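Local coordinates for 2-hydroxyisobutyryl-CoA mutase large subunit (Aquincola tertiaricarbonis, PDB 4R3U), which catalyses, together with its cobalamin-binding small subunit, the isomerization of 2-hydroxyisobutyryl-CoA and (S)-3-hydroxybutyryl-CoA, at residues A[208-216]-A[226-236]; A[245-256]-A[294-302]. All blocks are in the same frame, centred on the assembly; numbering follows the deposited sequence.

Contact 1: A[208-216]-A[226-236]; sequences VQADILKEY and IAPSVRIVRDI. With 3KK (S-{(3R,5R,9R)-1-[(2R,3S,4R,5R)-5-(6-amino-9H-purin-9-yl)-4-hydroxy-3-(phosphonooxy)tetrahydrofuran-2-yl]-3,5,9-trihydroxy-8,8-dimethyl-3,5-dioxido-10,14-dioxo-2,4,6-trioxa-11,15-diaza-3lambda~5~,5lambda~5~-diphosphaheptadecan-17-yl} 2-hydroxy-2-methylpropanethioate), chain F.
Ile-212, Leu-213 and Tyr-216 pack on Ile-226, Val-230 and Val-233 in a buried, mainly apolar contact between helix 226-243 and the turn after strand 206-208 together with the first turn of helix 213-219. At one end CG1 of Ile-226 sits over the centre of the Tyr-216 ring, 3.8 Å from the centroid and 12° off the normal, a CH-pi contact. Tyr-216 OH lies 3.2 Å from Ser-229 OG at the ring's edge, and these oxygens are hydrogen-bonded to Tyr-224 O and Pro-225 O respectively. A chi1 of -155° turns Ile-212 CG1 away from its own backbone N and leaves the CG2 branch facing the helix, where it touches Val-233 CG2 at 3.8 Å and Val-230 CG2. Leu-213 brings its CD2 to the same Val-230 methyl, CD2 to CG2 3.7 Å. The contact lies within the beta-alpha-beta crossover of a TIM barrel, in which helices 213-219 and 226-243 link strand 206-208 to its parallel neighbour 247-248. Farther along the helix, Val-233 CG2 lies 3.3 Å from the carbonyl oxygen of Ala-210, and Ile-236 CD1 rests on the methyl of Ala-210. On the barrel side Gln-209 extends its amide to the bound 2-hydroxyisobutyryl-CoA, NE2 donating to the thioester oxygen O1 at 3.2 Å in a nearly straight bond (168°). Lys-214 NZ donates weakly to Gln-209 OE1, at 2.7 Å to the backbone O of Asp-211, and forms a salt bridge with Glu-215 OE2 on the anti side of that carboxylate; Asp-211 OD1 accepts from Lys-214 N, a capping bond.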
# COMPACT_ATOMS: atom_id res chain seq x y z
N VAL A 208 -18.95 4.46 22.79
CA VAL A 208 -20.27 4.31 22.15
C VAL A 208 -20.25 5.45 21.13
O VAL A 208 -19.80 6.56 21.47
CB VAL A 208 -21.48 4.35 23.09
CG1 VAL A 208 -21.65 3.01 23.81
CG2 VAL A 208 -21.40 5.51 24.10
N GLN A 209 -20.58 5.17 19.87
CA GLN A 209 -20.57 6.18 18.80
C GLN A 209 -21.48 7.37 19.16
O GLN A 209 -21.05 8.52 19.07
CB GLN A 209 -20.91 5.57 17.43
CG GLN A 209 -20.60 6.50 16.27
CD GLN A 209 -20.52 5.76 14.98
OE1 GLN A 209 -21.52 5.60 14.26
NE2 GLN A 209 -19.34 5.22 14.71
N ALA A 210 -22.73 7.07 19.59
CA ALA A 210 -23.74 8.01 20.12
C ALA A 210 -24.17 9.26 19.31
O ALA A 210 -25.30 9.71 19.46
CB ALA A 210 -23.40 8.37 21.56
N ASP A 211 -23.27 9.81 18.48
CA ASP A 211 -23.52 11.01 17.65
C ASP A 211 -24.76 10.88 16.79
O ASP A 211 -24.74 10.24 15.75
CB ASP A 211 -22.28 11.35 16.76
CG ASP A 211 -22.38 12.61 15.92
OD1 ASP A 211 -23.46 13.26 15.90
OD2 ASP A 211 -21.39 12.93 15.24
N ILE A 212 -25.83 11.54 17.23
CA ILE A 212 -27.12 11.52 16.53
C ILE A 212 -27.24 12.55 15.40
O ILE A 212 -27.93 12.31 14.42
CB ILE A 212 -28.30 11.54 17.52
CG1 ILE A 212 -29.56 10.93 16.92
CG2 ILE A 212 -28.54 12.94 18.14
CD1 ILE A 212 -29.58 9.43 16.86
N LEU A 213 -26.55 13.68 15.50
CA LEU A 213 -26.61 14.71 14.47
C LEU A 213 -26.18 14.18 13.10
O LEU A 213 -26.86 14.43 12.09
CB LEU A 213 -25.88 16.00 14.92
CG LEU A 213 -26.44 16.68 16.24
CD1 LEU A 213 -25.56 17.78 16.74
CD2 LEU A 213 -27.85 17.18 16.08
N LYS A 214 -25.16 13.32 13.08
CA LYS A 214 -24.66 12.72 11.86
C LYS A 214 -25.60 11.65 11.33
O LYS A 214 -25.50 11.28 10.17
CB LYS A 214 -23.21 12.21 12.05
CG LYS A 214 -23.04 11.03 12.98
CD LYS A 214 -23.03 9.69 12.28
CE LYS A 214 -22.54 8.62 13.23
NZ LYS A 214 -23.55 8.25 14.28
N GLU A 215 -26.51 11.13 12.18
CA GLU A 215 -27.53 10.14 11.82
C GLU A 215 -28.60 10.81 10.97
O GLU A 215 -28.99 10.27 9.94
CB GLU A 215 -28.14 9.50 13.08
CG GLU A 215 -27.18 8.55 13.81
CD GLU A 215 -26.65 7.41 12.97
OE1 GLU A 215 -27.39 6.94 12.08
OE2 GLU A 215 -25.47 7.04 13.13
N TYR A 216 -29.03 12.03 11.37
CA TYR A 216 -30.01 12.80 10.59
C TYR A 216 -29.40 13.25 9.26
O TYR A 216 -30.05 13.22 8.22
CB TYR A 216 -30.53 14.01 11.39
CG TYR A 216 -31.27 13.62 12.65
CD1 TYR A 216 -32.50 12.98 12.59
CD2 TYR A 216 -30.75 13.91 13.91
CE1 TYR A 216 -33.17 12.59 13.76
CE2 TYR A 216 -31.41 13.54 15.08
CZ TYR A 216 -32.62 12.87 15.00
OH TYR A 216 -33.27 12.48 16.15
N ILE A 226 -35.15 15.17 16.83
CA ILE A 226 -33.83 15.77 17.10
C ILE A 226 -33.59 16.19 18.56
O ILE A 226 -32.62 15.72 19.17
CB ILE A 226 -33.51 16.90 16.09
CG1 ILE A 226 -33.78 16.46 14.63
CG2 ILE A 226 -32.06 17.37 16.29
CD1 ILE A 226 -33.55 17.47 13.60
N ALA A 227 -34.48 17.06 19.12
CA ALA A 227 -34.36 17.60 20.48
C ALA A 227 -34.21 16.55 21.60
O ALA A 227 -33.17 16.59 22.27
CB ALA A 227 -35.49 18.58 20.78
N PRO A 228 -35.16 15.58 21.81
CA PRO A 228 -34.95 14.58 22.87
C PRO A 228 -33.73 13.70 22.63
O PRO A 228 -33.10 13.28 23.59
CB PRO A 228 -36.25 13.78 22.88
CG PRO A 228 -36.89 14.03 21.59
CD PRO A 228 -36.48 15.39 21.15
N SER A 229 -33.39 13.45 21.35
CA SER A 229 -32.26 12.63 20.95
C SER A 229 -30.89 13.26 21.28
O SER A 229 -29.91 12.54 21.52
CB SER A 229 -32.33 12.33 19.46
OG SER A 229 -33.48 11.56 19.18
N VAL A 230 -30.83 14.62 21.25
CA VAL A 230 -29.61 15.37 21.56
C VAL A 230 -29.42 15.35 23.08
O VAL A 230 -28.29 15.18 23.59
CB VAL A 230 -29.61 16.78 20.92
CG1 VAL A 230 -28.50 17.67 21.47
CG2 VAL A 230 -29.49 16.66 19.40
N ARG A 231 -30.56 15.45 23.80
CA ARG A 231 -30.59 15.38 25.26
C ARG A 231 -30.00 14.00 25.74
O ARG A 231 -29.30 13.95 26.75
CB ARG A 231 -32.04 15.63 25.76
CG ARG A 231 -32.27 15.39 27.25
CD ARG A 231 -32.72 13.97 27.52
NE ARG A 231 -32.78 13.69 28.96
CZ ARG A 231 -33.87 13.84 29.72
NH1 ARG A 231 -35.01 14.27 29.18
NH2 ARG A 231 -33.83 13.56 31.01
N ILE A 232 -30.26 12.91 24.99
CA ILE A 232 -29.72 11.60 25.34
C ILE A 232 -28.19 11.65 25.20
O ILE A 232 -27.49 11.29 26.16
CB ILE A 232 -30.38 10.41 24.57
CG1 ILE A 232 -31.86 10.25 24.92
CG2 ILE A 232 -29.65 9.10 24.88
CD1 ILE A 232 -32.69 9.59 23.83
N VAL A 233 -27.67 12.17 24.05
CA VAL A 233 -26.22 12.35 23.83
C VAL A 233 -25.61 13.14 24.99
O VAL A 233 -24.57 12.76 25.53
CB VAL A 233 -25.91 12.98 22.45
CG1 VAL A 233 -24.40 13.06 22.22
CG2 VAL A 233 -26.56 12.17 21.33
N ARG A 234 -26.30 14.20 25.40
CA ARG A 234 -25.90 15.07 26.51
C ARG A 234 -25.84 14.25 27.79
O ARG A 234 -24.83 14.28 28.48
CB ARG A 234 -26.91 16.22 26.60
CG ARG A 234 -26.56 17.34 27.54
CD ARG A 234 -27.85 17.95 28.08
NE ARG A 234 -28.60 16.97 28.88
CZ ARG A 234 -29.76 17.21 29.47
NH1 ARG A 234 -30.36 16.26 30.17
NH2 ARG A 234 -30.33 18.40 29.38
N ASP A 235 -26.89 13.47 28.09
CA ASP A 235 -26.90 12.58 29.27
C ASP A 235 -25.77 11.54 29.23
O ASP A 235 -25.19 11.21 30.27
CB ASP A 235 -28.25 11.88 29.40
CG ASP A 235 -29.40 12.77 29.80
OD1 ASP A 235 -29.21 14.00 29.86
OD2 ASP A 235 -30.49 12.24 30.03
N ILE A 236 -25.46 11.03 28.04
CA ILE A 236 -24.36 10.08 27.89
C ILE A 236 -23.07 10.80 28.26
O ILE A 236 -22.29 10.29 29.07
CB ILE A 236 -24.30 9.43 26.48
CG1 ILE A 236 -25.52 8.53 26.22
CG2 ILE A 236 -22.99 8.66 26.28
CD1 ILE A 236 -25.73 8.17 24.69
C4 3KK F . -21.17 1.58 10.57
C3 3KK F . -19.65 1.48 10.58
C2 3KK F . -19.08 1.99 9.25
O3 3KK F . -19.31 0.12 10.73
C1 3KK F . -19.02 2.28 11.73
O1 3KK F . -19.42 3.39 12.07
S1P 3KK F . -17.68 1.43 12.50
C2P 3KK F . -17.18 2.56 13.83
C3P 3KK F . -16.23 1.87 14.77
N4P 3KK F . -15.78 2.84 15.76
C5P 3KK F . -14.63 2.71 16.43
O5P 3KK F . -13.85 1.76 16.29
C6P 3KK F . -14.36 3.86 17.39
C7P 3KK F . -13.12 3.63 18.24
N8P 3KK F . -12.85 4.81 19.08
C9P 3KK F . -11.93 4.77 20.05
O9P 3KK F . -11.29 3.76 20.32
CAP 3KK F . -11.80 6.06 20.92
OAP 3KK F . -13.07 6.69 21.14
CBP 3KK F . -10.64 7.05 20.53
CDP 3KK F . -10.50 8.13 21.61
CEP 3KK F . -10.92 7.75 19.19
CCP 3KK F . -9.28 6.32 20.45
O6A 3KK F . -9.08 5.59 21.67
P2A 3KK F . -8.04 4.41 21.87
O4A 3KK F . -8.09 3.51 20.70
O5A 3KK F . -8.27 3.84 23.22
O3A 3KK F . -6.65 5.23 21.80
P1A 3KK F . -6.08 6.33 22.88
O1A 3KK F . -7.15 6.87 23.76
O2A 3KK F . -5.26 7.29 22.12
O5B 3KK F . -5.08 5.32 23.68
C5B 3KK F . -5.47 4.57 24.85
C4B 3KK F . -4.62 5.00 26.06
O4B 3KK F . -3.20 5.06 25.73
C3B 3KK F . -5.01 6.39 26.55
O3B 3KK F . -4.92 6.40 27.99
P3B 3KK F . -6.21 6.50 28.96
O8A 3KK F . -6.81 7.79 28.56
O7A 3KK F . -6.99 5.29 28.62
O9A 3KK F . -5.58 6.47 30.30
C2B 3KK F . -3.96 7.29 25.93
O2B 3KK F . -3.77 8.49 26.69
C1B 3KK F . -2.73 6.41 25.96
N9A 3KK F . -1.74 6.76 24.89
C8A 3KK F . -1.88 6.69 23.57
N7A 3KK F . -0.75 7.12 23.01
C5A 3KK F . 0.11 7.43 23.99
C4A 3KK F . -0.52 7.20 25.16
N3A 3KK F . 0.11 7.42 26.35
C2A 3KK F . 1.44 7.89 26.38
N1A 3KK F . 2.06 8.11 25.12
C6A 3KK F . 1.37 7.89 23.97
N6A 3KK F . 1.94 8.11 22.78

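Contact 2: A[245-256]-A[294-302]; sequences KRYNPINISGYH and PRLAFFFVS. With 3HC (3-hydroxybutanoyl-coenzyme A), chain E.
Phe-299 O takes two backbone N-H groups, a straight bond from Gly-254 N at 2.7 Å and a weak one from Tyr-255 N. It belongs to a parallel strand pair of the TIM barrel, 252-253 beside 298-302, continued by Ile-252 N to Ala-297 O (2.8 Å) and Phe-299 N to Ile-252 O. Beside the latter bond, Ile-252 and Phe-298 point the same way on one face of the sheet, CB against CD2. At the other end the backbone O of Arg-246 lies over one face of the Arg-295 guanidinium; Arg-295 NH2 donates to Asn-248 OD1 at 3.1 Å from above the amide plane, and its NH1 to the 3'-phosphate oxygen O9A of 3-hydroxybutanoyl-CoA. Arg-246 binds the same phosphate, and Arg-339 also donates to Asn-248 OD1. Replacing Arg-295 by alanine would probably leave O9A without this charged donor and Asn-248 OD1 without one of its partners. Toward the acyl end, His-256 NE2 donates to the thioester oxygen O1 at 2.9 Å. Tyr-255 CB sits over the face of the Phe-299 ring, 3.5 Å from the centroid, and a chi1 of -176° swings the tyrosine ring to where its CD1 lies 3.5 Å from Val-301 CB.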
# COMPACT_ATOMS: atom_id res chain seq x y z
N LYS A 245 -14.22 7.82 34.05
CA LYS A 245 -12.96 8.51 33.80
C LYS A 245 -12.19 8.13 32.52
O LYS A 245 -11.65 9.02 31.86
CB LYS A 245 -12.03 8.46 35.03
CG LYS A 245 -12.49 9.38 36.17
CD LYS A 245 -11.36 9.66 37.18
CE LYS A 245 -11.34 8.72 38.37
NZ LYS A 245 -10.65 9.30 39.55
N ARG A 246 -12.13 6.82 32.19
CA ARG A 246 -11.38 6.34 31.02
C ARG A 246 -12.25 6.06 29.78
O ARG A 246 -11.73 5.63 28.73
CB ARG A 246 -10.52 5.13 31.39
CG ARG A 246 -9.26 5.51 32.10
CD ARG A 246 -8.34 4.34 32.29
NE ARG A 246 -7.60 4.04 31.08
CZ ARG A 246 -7.50 2.82 30.55
NH1 ARG A 246 -8.07 1.78 31.15
NH2 ARG A 246 -6.83 2.64 29.42
N TYR A 247 -13.57 6.34 29.88
CA TYR A 247 -14.54 6.12 28.80
C TYR A 247 -14.74 7.32 27.86
O TYR A 247 -14.77 8.47 28.31
CB TYR A 247 -15.89 5.65 29.38
CG TYR A 247 -16.69 4.82 28.41
CD1 TYR A 247 -16.51 3.44 28.33
CD2 TYR A 247 -17.64 5.41 27.56
CE1 TYR A 247 -17.26 2.67 27.44
CE2 TYR A 247 -18.38 4.64 26.66
CZ TYR A 247 -18.18 3.27 26.60
OH TYR A 247 -18.91 2.52 25.72
N ASN A 248 -14.90 7.02 26.55
CA ASN A 248 -15.15 7.99 25.49
C ASN A 248 -16.66 7.96 25.17
O ASN A 248 -17.11 7.00 24.54
CB ASN A 248 -14.30 7.66 24.27
CG ASN A 248 -12.83 7.62 24.59
OD1 ASN A 248 -12.25 8.63 24.94
ND2 ASN A 248 -12.22 6.44 24.51
N PRO A 249 -17.46 8.94 25.68
CA PRO A 249 -18.92 8.87 25.49
C PRO A 249 -19.45 9.07 24.06
O PRO A 249 -20.64 8.86 23.84
CB PRO A 249 -19.45 9.95 26.45
CG PRO A 249 -18.36 10.92 26.54
CD PRO A 249 -17.08 10.13 26.49
N ILE A 250 -18.62 9.53 23.13
CA ILE A 250 -19.03 9.84 21.77
C ILE A 250 -17.82 9.82 20.86
O ILE A 250 -16.69 10.04 21.28
CB ILE A 250 -19.70 11.25 21.75
CG1 ILE A 250 -20.41 11.55 20.40
CG2 ILE A 250 -18.70 12.39 22.17
CD1 ILE A 250 -21.28 12.84 20.37
N ASN A 251 -18.08 9.60 19.60
CA ASN A 251 -17.22 9.72 18.46
C ASN A 251 -18.05 10.57 17.54
O ASN A 251 -19.03 10.06 16.95
CB ASN A 251 -16.95 8.35 17.81
CG ASN A 251 -15.65 7.72 18.21
OD1 ASN A 251 -14.94 8.13 19.13
ND2 ASN A 251 -15.33 6.68 17.54
N ILE A 252 -17.76 11.91 17.53
CA ILE A 252 -18.39 12.89 16.64
C ILE A 252 -17.82 12.49 15.27
O ILE A 252 -16.61 12.54 15.06
CB ILE A 252 -18.10 14.35 17.06
CG1 ILE A 252 -18.47 14.57 18.54
CG2 ILE A 252 -18.84 15.34 16.16
CD1 ILE A 252 -17.72 15.68 19.28
N SER A 253 -18.68 11.97 14.39
CA SER A 253 -18.28 11.32 13.15
C SER A 253 -18.39 12.04 11.81
O SER A 253 -19.41 12.64 11.49
CB SER A 253 -18.91 9.93 13.06
OG SER A 253 -19.00 9.27 14.31
N GLY A 254 -17.36 11.86 11.01
CA GLY A 254 -17.30 12.39 9.65
C GLY A 254 -17.36 11.27 8.62
O GLY A 254 -17.83 11.48 7.50
N TYR A 255 -16.91 10.05 9.04
CA TYR A 255 -16.89 8.86 8.21
C TYR A 255 -18.17 8.66 7.36
O TYR A 255 -18.10 8.50 6.13
CB TYR A 255 -16.61 7.59 9.07
CG TYR A 255 -16.49 6.33 8.23
CD1 TYR A 255 -15.29 5.99 7.60
CD2 TYR A 255 -17.59 5.51 8.00
CE1 TYR A 255 -15.20 4.89 6.75
CE2 TYR A 255 -17.51 4.40 7.16
CZ TYR A 255 -16.31 4.09 6.54
OH TYR A 255 -16.22 2.99 5.71
N HIS A 256 -19.33 8.66 8.03
CA HIS A 256 -20.64 8.42 7.44
C HIS A 256 -21.04 9.53 6.51
O HIS A 256 -21.73 9.26 5.53
CB HIS A 256 -21.68 8.21 8.54
CG HIS A 256 -21.16 7.35 9.66
ND1 HIS A 256 -20.46 7.91 10.73
CD2 HIS A 256 -21.23 6.01 9.83
CE1 HIS A 256 -20.15 6.89 11.52
NE2 HIS A 256 -20.59 5.73 11.02
N PRO A 294 -11.87 17.03 27.30
CA PRO A 294 -10.72 16.10 27.17
C PRO A 294 -11.10 14.69 26.70
O PRO A 294 -10.30 14.05 26.01
CB PRO A 294 -10.14 16.06 28.58
CG PRO A 294 -10.55 17.33 29.21
CD PRO A 294 -11.91 17.62 28.66
N ARG A 295 -12.33 14.24 27.05
CA ARG A 295 -12.89 12.92 26.74
C ARG A 295 -13.73 12.83 25.45
O ARG A 295 -14.12 11.72 25.04
CB ARG A 295 -13.63 12.34 27.94
CG ARG A 295 -12.72 11.63 28.94
CD ARG A 295 -12.26 10.29 28.40
NE ARG A 295 -11.03 9.87 29.05
CZ ARG A 295 -10.19 8.97 28.57
NH1 ARG A 295 -9.10 8.65 29.24
NH2 ARG A 295 -10.44 8.37 27.42
N LEU A 296 -13.96 13.97 24.77
CA LEU A 296 -14.65 13.97 23.48
C LEU A 296 -13.69 13.32 22.49
O LEU A 296 -12.47 13.40 22.66
CB LEU A 296 -14.99 15.40 23.01
CG LEU A 296 -16.03 16.20 23.80
CD1 LEU A 296 -16.02 17.66 23.37
CD2 LEU A 296 -17.42 15.61 23.62
N ALA A 297 -14.24 12.68 21.46
CA ALA A 297 -13.46 12.00 20.43
C ALA A 297 -14.23 12.06 19.12
O ALA A 297 -15.43 12.38 19.09
CB ALA A 297 -13.16 10.56 20.83
N PHE A 298 -13.52 11.77 18.02
CA PHE A 298 -14.04 11.83 16.65
C PHE A 298 -13.79 10.55 15.86
O PHE A 298 -13.05 9.66 16.30
CB PHE A 298 -13.38 13.02 15.92
CG PHE A 298 -13.71 14.35 16.54
CD1 PHE A 298 -13.01 14.81 17.66
CD2 PHE A 298 -14.74 15.13 16.05
CE1 PHE A 298 -13.36 16.02 18.27
CE2 PHE A 298 -15.07 16.35 16.65
CZ PHE A 298 -14.38 16.78 17.76
N PHE A 299 -14.44 10.45 14.70
CA PHE A 299 -14.30 9.32 13.80
C PHE A 299 -14.31 9.84 12.37
O PHE A 299 -15.29 10.43 11.91
CB PHE A 299 -15.41 8.26 14.07
CG PHE A 299 -15.60 7.15 13.06
CD1 PHE A 299 -14.50 6.56 12.43
CD2 PHE A 299 -16.86 6.64 12.80
CE1 PHE A 299 -14.68 5.52 11.52
CE2 PHE A 299 -17.03 5.58 11.90
CZ PHE A 299 -15.94 5.00 11.29
N PHE A 300 -13.20 9.65 11.66
CA PHE A 300 -13.05 10.10 10.27
C PHE A 300 -12.66 8.97 9.31
O PHE A 300 -12.14 7.94 9.73
CB PHE A 300 -12.04 11.26 10.18
CG PHE A 300 -12.50 12.48 10.95
CD1 PHE A 300 -13.60 13.22 10.51
CD2 PHE A 300 -11.86 12.87 12.13
CE1 PHE A 300 -14.04 14.33 11.24
CE2 PHE A 300 -12.30 13.98 12.84
CZ PHE A 300 -13.39 14.70 12.40
N VAL A 301 -12.92 9.17 8.04
CA VAL A 301 -12.52 8.23 6.99
C VAL A 301 -11.08 8.60 6.56
O VAL A 301 -10.63 9.74 6.76
CB VAL A 301 -13.51 8.31 5.75
CG1 VAL A 301 -13.37 9.64 4.99
CG2 VAL A 301 -13.32 7.14 4.80
N SER A 302 -10.39 7.65 5.93
CA SER A 302 -9.14 7.87 5.25
C SER A 302 -9.49 7.52 3.82
O SER A 302 -9.63 6.33 3.47
CB SER A 302 -8.03 6.97 5.77
OG SER A 302 -6.86 7.27 5.02
N1A 3HC E . 2.06 8.11 25.08
C2A 3HC E . 1.46 7.90 26.42
N3A 3HC E . 0.08 7.41 26.34
C4A 3HC E . -0.53 7.20 25.15
C5A 3HC E . 0.10 7.43 23.97
C6A 3HC E . 1.36 7.90 23.95
N6A 3HC E . 1.93 8.11 22.77
N7A 3HC E . -0.76 7.11 23.00
C8A 3HC E . -1.89 6.68 23.56
N9A 3HC E . -1.76 6.76 24.88
C1B 3HC E . -2.74 6.40 25.94
C2B 3HC E . -3.97 7.28 25.92
O2B 3HC E . -3.78 8.48 26.68
C3B 3HC E . -5.02 6.37 26.54
O3B 3HC E . -4.93 6.38 27.98
P3B 3HC E . -6.21 6.49 28.96
O7A 3HC E . -6.99 5.28 28.61
O8A 3HC E . -5.58 6.45 30.30
O9A 3HC E . -6.80 7.79 28.57
C4B 3HC E . -4.62 4.99 26.04
O4B 3HC E . -3.20 5.05 25.72
C5B 3HC E . -5.48 4.56 24.84
O5B 3HC E . -5.08 5.31 23.66
P1A 3HC E . -6.07 6.33 22.87
O1A 3HC E . -7.14 6.87 23.75
O2A 3HC E . -5.24 7.28 22.12
O3A 3HC E . -6.65 5.23 21.78
P2A 3HC E . -8.05 4.41 21.85
O4A 3HC E . -8.09 3.51 20.69
O5A 3HC E . -8.27 3.84 23.20
O6A 3HC E . -9.08 5.59 21.66
CBP 3HC E . -10.65 7.05 20.53
CCP 3HC E . -9.29 6.32 20.44
CDP 3HC E . -10.50 8.13 21.60
CEP 3HC E . -10.93 7.75 19.19
CAP 3HC E . -11.80 6.06 20.92
OAP 3HC E . -13.08 6.70 21.14
C9P 3HC E . -11.94 4.77 20.06
O9P 3HC E . -11.30 3.75 20.33
N8P 3HC E . -12.85 4.81 19.07
C7P 3HC E . -13.12 3.63 18.24
C6P 3HC E . -14.36 3.86 17.39
C5P 3HC E . -14.62 2.69 16.43
O5P 3HC E . -13.84 1.75 16.30
N4P 3HC E . -15.78 2.82 15.76
C3P 3HC E . -16.22 1.85 14.77
C2P 3HC E . -17.16 2.54 13.83
S1P 3HC E . -17.71 1.45 12.49
C1 3HC E . -18.80 2.62 11.67
O1 3HC E . -19.56 3.38 12.27
C2 3HC E . -18.69 2.71 10.14
C3 3HC E . -19.41 1.55 9.43
O3 3HC E . -18.88 0.31 9.89
C4 3HC E . -20.93 1.61 9.67
O HOH W 1 -9.50 6.86 25.04

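Contact 1 closes before contact 2 opens along the chain, and their centres lie 13 Å apart in one TIM-barrel domain. Helix 226-243, the outer layer of contact 1, runs into strand 247-248 of contact 2, and packs on it further with Val-233 on Ile-250 and Ile-236 on Pro-249. The two meet directly where the turn after strand 206-208 faces strand 252-253: Asp-211 OD2 is 3.0 Å from Ser-253 N and Gln-209 O 3.2 Å from Asn-251 N, both probable hydrogen bonds. The side chains of Gln-209 and His-256, about 3 Å apart, both donate to O1 of either acyl-CoA, from the loop after one strand and the start of the helix after another, while contact 2 continues to the coenzyme's phosphate.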